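Local coordinates for protein putative polyprenyl synthetase (Streptomyces coelicolor, PDB 3NF2) that probably condenses isopentenyl diphosphate with allylic diphosphates to make longer prenyl diphosphates, as a magnesium-dependent prenyltransferase of the FPP/GGPP synthase family, at residues Ala60-Ser65 with Ser192-Val197; Arg146-Ala151 with Leu188-Ser193; Glu210-His215 with Thr313-Ala318. All coordinates share one frame; numbering follows the deposited sequence.

Contact 1: Ala60-Ser65 with Ser192-Val197; sequences ALAVLS and SSIGAV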
loop_
_atom_site.group_PDB
_atom_site.type_symbol
_atom_site.label_atom_id
_atom_site.label_comp_id
_atom_site.label_asym_id
_atom_site.label_seq_id
_atom_site.Cartn_x
_atom_site.Cartn_y
_atom_site.Cartn_z
ATOM N N ALA A 60 18.861 -14.311 -0.390
ATOM C CA ALA A 60 20.135 -14.858 0.094
ATOM C C ALA A 60 20.617 -14.118 1.336
ATOM O O ALA A 60 21.089 -14.726 2.278
ATOM C CB ALA A 60 21.208 -14.806 -1.001
ATOM N N LEU A 61 20.460 -12.801 1.325
ATOM C CA LEU A 61 20.889 -11.945 2.413
ATOM C C LEU A 61 20.082 -12.223 3.678
ATOM O O LEU A 61 20.649 -12.352 4.760
ATOM C CB LEU A 61 20.733 -10.488 1.978
ATOM C CG LEU A 61 21.801 -9.412 2.171
ATOM C CD1 LEU A 61 23.174 -9.962 2.486
ATOM C CD2 LEU A 61 21.857 -8.558 0.914
ATOM N N ALA A 62 18.762 -12.337 3.531
ATOM C CA ALA A 62 17.866 -12.540 4.677
ATOM C C ALA A 62 18.052 -13.882 5.382
ATOM O O ALA A 62 17.944 -13.950 6.610
ATOM C CB ALA A 62 16.417 -12.349 4.266
ATOM N N VAL A 63 18.327 -14.937 4.613
ATOM C CA VAL A 63 18.588 -16.249 5.216
ATOM C C VAL A 63 19.950 -16.248 5.901
ATOM O O VAL A 63 20.090 -16.815 6.985
ATOM C CB VAL A 63 18.392 -17.466 4.240
ATOM C CG1 VAL A 63 16.941 -17.564 3.785
ATOM C CG2 VAL A 63 19.314 -17.412 3.032
ATOM N N LEU A 64 20.927 -15.572 5.287
ATOM C CA LEU A 64 22.227 -15.307 5.909
ATOM C C LEU A 64 22.102 -14.536 7.223
ATOM O O LEU A 64 22.789 -14.844 8.195
ATOM C CB LEU A 64 23.132 -14.519 4.961
ATOM C CG LEU A 64 24.364 -15.174 4.347
ATOM C CD1 LEU A 64 24.004 -15.993 3.123
ATOM C CD2 LEU A 64 25.350 -14.088 3.976
ATOM N N SER A 65 21.219 -13.538 7.233
ATOM C CA SER A 65 20.998 -12.683 8.395
ATOM C C SER A 65 20.596 -13.478 9.634
ATOM O O SER A 65 21.005 -13.143 10.738
ATOM C CB SER A 65 19.931 -11.632 8.085
ATOM O OG SER A 65 19.854 -10.658 9.115
ATOM N N SER A 192 19.329 -7.366 4.971
ATOM C CA SER A 192 20.546 -7.707 5.699
ATOM C C SER A 192 20.338 -7.902 7.195
ATOM O O SER A 192 21.127 -8.590 7.834
ATOM C CB SER A 192 21.631 -6.641 5.481
ATOM O OG SER A 192 22.124 -6.693 4.152
ATOM N N SER A 193 19.294 -7.296 7.748
ATOM C CA SER A 193 19.086 -7.328 9.196
ATOM C C SER A 193 17.841 -8.095 9.671
ATOM O O SER A 193 17.708 -8.368 10.867
ATOM C CB SER A 193 19.067 -5.909 9.766
ATOM O OG SER A 193 17.906 -5.202 9.363
ATOM N N ILE A 194 16.941 -8.448 8.753
ATOM C CA ILE A 194 15.636 -9.000 9.138
ATOM C C ILE A 194 15.678 -10.450 9.694
ATOM O O ILE A 194 15.021 -10.750 10.700
ATOM C CB ILE A 194 14.561 -8.816 8.013
ATOM C CG1 ILE A 194 13.146 -8.955 8.586
ATOM C CG2 ILE A 194 14.831 -9.727 6.785
ATOM C CD1 ILE A 194 12.037 -8.628 7.595
ATOM N N GLY A 195 16.454 -11.322 9.053
ATOM C CA GLY A 195 16.667 -12.687 9.536
ATOM C C GLY A 195 17.204 -12.713 10.958
ATOM O O GLY A 195 16.773 -13.528 11.768
ATOM N N ALA A 196 18.128 -11.798 11.251
ATOM C CA ALA A 196 18.761 -11.680 12.561
ATOM C C ALA A 196 17.772 -11.266 13.629
ATOM O O ALA A 196 17.783 -11.814 14.736
ATOM C CB ALA A 196 19.908 -10.687 12.502
ATOM N N VAL A 197 16.928 -10.291 13.292
ATOM C CA VAL A 197 15.847 -9.845 14.165
ATOM C C VAL A 197 14.879 -11.000 14.456
ATOM O O VAL A 197 14.404 -11.144 15.587
ATOM C CB VAL A 197 15.105 -8.618 13.575
ATOM C CG1 VAL A 197 13.925 -8.223 14.437
ATOM C CG2 VAL A 197 16.046 -7.430 13.480
#
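Ser65 points toward helix 173-198 and sits as a knob in a hole formed by Ser192, Ser193, Gly195 and Ala196. Its OG stands opposite its own backbone N (chi1 -170°), which carries the hydroxyl into the hole. There it works in both directions. Ser65 OG donates to Ser192 O at 2.7 Å, approaching from above the carbonyl plane rather than along a lone pair. It also accepts from Ala196 N, with 3.0 Å between that N and Ser65 OG and an angle of 146° at the hydrogen. The hydroxyl is buried, and these two bonds to backbone atoms of one helix fix its rotation. The two short helix segments run in roughly the same direction, 35° apart, and their axes come within 6.3 Å. This is close helix-helix packing inside the all-helical fold of the isoprenyl diphosphate synthases. Gly195 makes the approach possible, since a CB there would run into Ala62 O and Ser65 CB. Instead Gly195 CA lies 3.4 Å from Ala62 O in a CA-H...O contact. On one flank Ala62 CB meets the CG2 branch of Ile194 at 4.0 Å. On another, Leu61 lays its branch point over the Ser192 hydroxyl, Leu61 CG to Ser192 OG 3.4 Å, with both methyl groups close by. That hydroxyl turns back to its own helix and bonds to Leu188 O. Beyond Leu61 lie Phe332 and Leu335 of helix 326-339, while Ala196 rests on Leu209 of helix 203-230.

Contact 2: Arg146-Ala151 with Leu188-Ser193; sequences RRLTKA and LACASS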
loop_
_atom_site.group_PDB
_atom_site.type_symbol
_atom_site.label_atom_id
_atom_site.label_comp_id
_atom_site.label_asym_id
_atom_site.label_seq_id
_atom_site.Cartn_x
_atom_site.Cartn_y
_atom_site.Cartn_z
ATOM N N ARG A 146 8.655 -3.857 12.092
ATOM C CA ARG A 146 9.122 -2.484 12.338
ATOM C C ARG A 146 10.215 -2.089 11.342
ATOM O O ARG A 146 10.215 -0.973 10.817
ATOM C CB ARG A 146 9.649 -2.378 13.776
ATOM C CG ARG A 146 10.347 -1.080 14.158
ATOM C CD ARG A 146 9.494 -0.262 15.094
ATOM N NE ARG A 146 10.012 1.092 15.280
ATOM C CZ ARG A 146 10.676 1.513 16.356
ATOM N NH1 ARG A 146 10.922 0.681 17.363
ATOM N NH2 ARG A 146 11.095 2.772 16.423
ATOM N N ARG A 147 11.126 -3.024 11.081
ATOM C CA ARG A 147 12.226 -2.835 10.145
ATOM C C ARG A 147 11.719 -2.790 8.715
ATOM O O ARG A 147 12.255 -2.056 7.890
ATOM C CB ARG A 147 13.236 -3.984 10.257
ATOM C CG ARG A 147 13.814 -4.214 11.642
ATOM C CD ARG A 147 14.966 -3.298 11.926
ATOM N NE ARG A 147 15.338 -3.330 13.335
ATOM C CZ ARG A 147 16.454 -2.801 13.824
ATOM N NH1 ARG A 147 17.318 -2.209 13.008
ATOM N NH2 ARG A 147 16.707 -2.873 15.125
ATOM N N LEU A 148 10.702 -3.602 8.426
ATOM C CA LEU A 148 10.105 -3.663 7.095
ATOM C C LEU A 148 9.404 -2.350 6.790
ATOM O O LEU A 148 9.501 -1.838 5.679
ATOM C CB LEU A 148 9.107 -4.820 7.005
ATOM C CG LEU A 148 8.629 -5.218 5.599
ATOM C CD1 LEU A 148 9.665 -6.075 4.877
ATOM C CD2 LEU A 148 7.303 -5.931 5.674
ATOM N N THR A 149 8.724 -1.814 7.802
ATOM C CA THR A 149 7.985 -0.561 7.694
ATOM C C THR A 149 8.904 0.629 7.403
ATOM O O THR A 149 8.581 1.462 6.571
ATOM C CB THR A 149 7.144 -0.303 8.967
ATOM O OG1 THR A 149 6.319 -1.447 9.213
ATOM C CG2 THR A 149 6.250 0.963 8.816
ATOM N N LYS A 150 10.047 0.682 8.079
ATOM C CA LYS A 150 11.035 1.730 7.869
ATOM C C LYS A 150 11.513 1.708 6.416
ATOM O O LYS A 150 11.568 2.756 5.761
ATOM C CB LYS A 150 12.211 1.559 8.841
ATOM C CG LYS A 150 13.358 2.559 8.628
ATOM C CD LYS A 150 14.490 2.376 9.629
ATOM C CE LYS A 150 15.621 3.363 9.355
ATOM N NZ LYS A 150 16.423 3.637 10.576
ATOM N N ALA A 151 11.809 0.507 5.916
ATOM C CA ALA A 151 12.294 0.319 4.554
ATOM C C ALA A 151 11.235 0.652 3.510
ATOM O O ALA A 151 11.556 1.145 2.426
ATOM C CB ALA A 151 12.762 -1.097 4.363
ATOM N N LEU A 188 17.795 -3.235 1.044
ATOM C CA LEU A 188 18.938 -4.129 1.246
ATOM C C LEU A 188 19.386 -4.107 2.700
ATOM O O LEU A 188 19.800 -5.126 3.235
ATOM C CB LEU A 188 20.080 -3.802 0.286
ATOM C CG LEU A 188 19.849 -4.418 -1.101
ATOM C CD1 LEU A 188 20.620 -3.707 -2.207
ATOM C CD2 LEU A 188 20.182 -5.891 -1.107
ATOM N N ALA A 189 19.234 -2.949 3.339
ATOM C CA ALA A 189 19.489 -2.786 4.765
ATOM C C ALA A 189 18.546 -3.668 5.558
ATOM O O ALA A 189 18.963 -4.345 6.501
ATOM C CB ALA A 189 19.297 -1.340 5.167
ATOM N N CYS A 190 17.275 -3.653 5.156
ATOM C CA CYS A 190 16.255 -4.468 5.773
ATOM C C CYS A 190 16.517 -5.950 5.536
ATOM O O CYS A 190 16.455 -6.736 6.468
ATOM C CB CYS A 190 14.859 -4.094 5.270
ATOM S SG CYS A 190 13.559 -5.063 6.076
ATOM N N ALA A 191 16.823 -6.322 4.301
ATOM C CA ALA A 191 17.133 -7.715 3.979
ATOM C C ALA A 191 18.336 -8.236 4.768
ATOM O O ALA A 191 18.347 -9.388 5.195
ATOM C CB ALA A 191 17.372 -7.875 2.496
ATOM N N SER A 192 19.329 -7.366 4.971
ATOM C CA SER A 192 20.546 -7.707 5.699
ATOM C C SER A 192 20.338 -7.902 7.195
ATOM O O SER A 192 21.127 -8.590 7.834
ATOM C CB SER A 192 21.631 -6.641 5.481
ATOM O OG SER A 192 22.124 -6.693 4.152
ATOM N N SER A 193 19.294 -7.296 7.748
ATOM C CA SER A 193 19.086 -7.328 9.196
ATOM C C SER A 193 17.841 -8.095 9.671
ATOM O O SER A 193 17.708 -8.368 10.867
ATOM C CB SER A 193 19.067 -5.909 9.766
ATOM O OG SER A 193 17.906 -5.202 9.363
#
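Cys190 swings its SG opposite its backbone N (chi1 -178°), which lays the sulfur against the backbone of 146-151, while Leu148, with CG likewise opposite its N (chi1 -167°), brings CD1 to the same sulfur. Cys190 SG lies 3.7 Å from Arg147 O and 3.9 Å from Leu148 CA. The CD1 branch of Leu148 completes this setting at 4.2 Å from Cys190 SG. Nearer the cysteine's backbone, Ala151 CB meets Cys190 CB at 3.8 Å. The contact is made by van der Waals packing round Cys190, and no hydrogen bond crosses it. The two segments run nearly antiparallel, at 166°, with axes 9.2 Å apart. Arg147 passes alongside Ser193, with Arg147 CD 4.3 Å from Ser193 OG. The guanidinium goes further and forms salt bridges with Asp207, Glu210 and Glu203 of helix 203-230. Ser193 OG turns back to its own helix and donates to Ala189 O, tilted out of that carbonyl's plane. The pair belongs to the helical bundle of the prenyl synthase fold. Helix 77-98 closes in on Cys190 through Val83 and on Leu148 through Ala82 and Val86. Helix 115-134 packs on Leu148 as well. The far side of helix 139-165 faces the second subunit, and there Thr149 rests on Ala127 of the second subunit.

Contact 3: Glu210-His215 with Thr313-Ala318; sequences EKYGYH and TIAIEA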
loop_
_atom_site.group_PDB
_atom_site.type_symbol
_atom_site.label_atom_id
_atom_site.label_comp_id
_atom_site.label_asym_id
_atom_site.label_seq_id
_atom_site.Cartn_x
_atom_site.Cartn_y
_atom_site.Cartn_z
ATOM N N GLU A 210 22.029 -3.384 9.328
ATOM C CA GLU A 210 21.321 -2.411 8.515
ATOM C C GLU A 210 22.310 -1.457 7.831
ATOM O O GLU A 210 22.202 -1.194 6.629
ATOM C CB GLU A 210 20.355 -1.651 9.421
ATOM C CG GLU A 210 19.269 -0.863 8.748
ATOM C CD GLU A 210 18.220 -0.395 9.736
ATOM O OE1 GLU A 210 18.264 0.788 10.142
ATOM O OE2 GLU A 210 17.359 -1.222 10.118
ATOM N N LYS A 211 23.292 -0.969 8.591
ATOM C CA LYS A 211 24.346 -0.103 8.049
ATOM C C LYS A 211 25.177 -0.809 6.969
ATOM O O LYS A 211 25.518 -0.213 5.948
ATOM C CB LYS A 211 25.228 0.448 9.170
ATOM C CG LYS A 211 24.547 1.572 9.962
ATOM C CD LYS A 211 25.162 1.793 11.349
ATOM C CE LYS A 211 24.432 2.913 12.096
ATOM N NZ LYS A 211 24.634 2.867 13.576
ATOM N N TYR A 212 25.461 -2.088 7.184
ATOM C CA TYR A 212 26.091 -2.905 6.163
ATOM C C TYR A 212 25.236 -2.959 4.895
ATOM O O TYR A 212 25.745 -2.777 3.786
ATOM C CB TYR A 212 26.357 -4.319 6.705
ATOM C CG TYR A 212 26.478 -5.372 5.630
ATOM C CD1 TYR A 212 25.379 -6.148 5.261
ATOM C CD2 TYR A 212 27.684 -5.588 4.975
ATOM C CE1 TYR A 212 25.478 -7.097 4.246
ATOM C CE2 TYR A 212 27.801 -6.552 3.966
ATOM C CZ TYR A 212 26.694 -7.307 3.610
ATOM O OH TYR A 212 26.797 -8.268 2.611
ATOM N N GLY A 213 23.936 -3.206 5.067
ATOM C CA GLY A 213 23.058 -3.471 3.936
ATOM C C GLY A 213 22.780 -2.231 3.125
ATOM O O GLY A 213 22.771 -2.281 1.896
ATOM N N TYR A 214 22.546 -1.128 3.831
ATOM C CA TYR A 214 22.356 0.197 3.239
ATOM C C TYR A 214 23.523 0.604 2.357
ATOM O O TYR A 214 23.328 0.969 1.197
ATOM C CB TYR A 214 22.141 1.243 4.331
ATOM C CG TYR A 214 21.628 2.573 3.831
ATOM C CD1 TYR A 214 22.504 3.634 3.585
ATOM C CD2 TYR A 214 20.266 2.780 3.618
ATOM C CE1 TYR A 214 22.038 4.861 3.126
ATOM C CE2 TYR A 214 19.789 4.007 3.158
ATOM C CZ TYR A 214 20.679 5.041 2.916
ATOM O OH TYR A 214 20.215 6.256 2.471
ATOM N N HIS A 215 24.734 0.523 2.901
ATOM C CA HIS A 215 25.929 0.910 2.156
ATOM C C HIS A 215 26.274 -0.072 1.050
ATOM O O HIS A 215 26.787 0.326 0.000
ATOM C CB HIS A 215 27.100 1.193 3.097
ATOM C CG HIS A 215 26.919 2.449 3.890
ATOM N ND1 HIS A 215 27.137 3.702 3.356
ATOM C CD2 HIS A 215 26.500 2.650 5.161
ATOM C CE1 HIS A 215 26.874 4.621 4.271
ATOM N NE2 HIS A 215 26.491 4.009 5.378
ATOM N N THR A 313 33.421 -0.545 0.931
ATOM C CA THR A 313 34.313 -0.470 2.076
ATOM C C THR A 313 33.563 -0.127 3.360
ATOM O O THR A 313 33.765 -0.786 4.371
ATOM C CB THR A 313 35.461 0.540 1.794
ATOM O OG1 THR A 313 36.285 0.022 0.740
ATOM C CG2 THR A 313 36.315 0.820 3.036
ATOM N N ILE A 314 32.692 0.880 3.316
ATOM C CA ILE A 314 31.868 1.250 4.486
ATOM C C ILE A 314 30.951 0.099 4.937
ATOM O O ILE A 314 30.761 -0.123 6.147
ATOM C CB ILE A 314 31.047 2.539 4.231
ATOM C CG1 ILE A 314 31.992 3.687 3.859
ATOM C CG2 ILE A 314 30.199 2.931 5.471
ATOM C CD1 ILE A 314 31.347 4.797 3.042
ATOM N N ALA A 315 30.413 -0.637 3.961
ATOM C CA ALA A 315 29.587 -1.817 4.237
ATOM C C ALA A 315 30.393 -2.915 4.944
ATOM O O ALA A 315 30.045 -3.325 6.048
ATOM C CB ALA A 315 28.963 -2.354 2.952
ATOM N N ILE A 316 31.476 -3.353 4.303
ATOM C CA ILE A 316 32.338 -4.429 4.799
ATOM C C ILE A 316 33.009 -4.075 6.127
ATOM O O ILE A 316 33.187 -4.935 6.992
ATOM C CB ILE A 316 33.337 -4.890 3.694
ATOM C CG1 ILE A 316 32.667 -5.978 2.842
ATOM C CG2 ILE A 316 34.680 -5.355 4.279
ATOM C CD1 ILE A 316 33.605 -6.770 1.936
ATOM N N GLU A 317 33.315 -2.796 6.305
ATOM C CA GLU A 317 33.846 -2.300 7.569
ATOM C C GLU A 317 32.775 -2.167 8.673
ATOM O O GLU A 317 33.107 -2.102 9.858
ATOM C CB GLU A 317 34.701 -1.037 7.321
ATOM C CG GLU A 317 34.523 0.190 8.212
ATOM C CD GLU A 317 35.329 1.395 7.697
ATOM O OE1 GLU A 317 36.301 1.192 6.932
ATOM O OE2 GLU A 317 34.995 2.547 8.053
ATOM N N ALA A 318 31.495 -2.176 8.298
ATOM C CA ALA A 318 30.419 -2.242 9.302
ATOM C C ALA A 318 30.222 -3.670 9.840
ATOM O O ALA A 318 29.862 -3.845 11.003
ATOM C CB ALA A 318 29.111 -1.679 8.759
#
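Segments 210-215 and 313-318 run antiparallel at 162°, their axes 7.7 Å apart, with Tyr212 CA only 4.1 Å from Ala315 CA. This is an antiparallel helix pair in the all-helical prenyl synthase fold, joining helix 203-230 to helix 300-319, a helix late in the chain. An alanine at the crossing lets the backbones come this close, and Ala315 CB reaches Tyr212 O at 3.4 Å. Ala318 CB sits further along, against Tyr212 N and CB. The His215 ring offers one face to Ile314. Ile314 CG2 stands over the centre of the His215 ring, 3.6 Å from its centroid and 7° off the normal, in a CH-pi contact. This methyl lies opposite the backbone N of Ile314, which points it across the gap. His215 ND1 is hydrogen-bonded to Gln311 OE1, so the imidazole is held from the same helix that covers its face. With an alanine at this site, the Ile314 methyl would probably lose its aromatic cover and Gln311 its imidazole partner. Tyr212 also reaches helix 326-339. Its hydroxyl bonds to Phe332 O, and its ring meets that of Phe332 with the planes nearly perpendicular. Helix 326-339 is thereby tied to the pair, and it also receives Ile316. The Tyr212 ring turns an edge to helix 300-319, with Tyr212 CD2 3.4 Å from Ala315 O, which lies in the plane of the ring.

How the contacts relate
Contacts 1 and 2 are buried and share helix 173-198, including Ser192 and Ser193. Helices 57-67 and 139-165 pack on different parts of its surface. Contact 3 is only partly buried, with Lys211 at its exposed edge. It uses helix 203-230, the next helix in the chain, and helix 300-319. The chemistry differs accordingly. In contact 1 a serine is hydrogen-bonded across the interface. Contact 2 relies on sulfur and methyl groups, and contact 3 on a methyl over an imidazole and on alanines. Ser192 OG touches Gly213 CA, and Ala189 CB packs on Glu210 O, so helix 173-198 also meets contact 3.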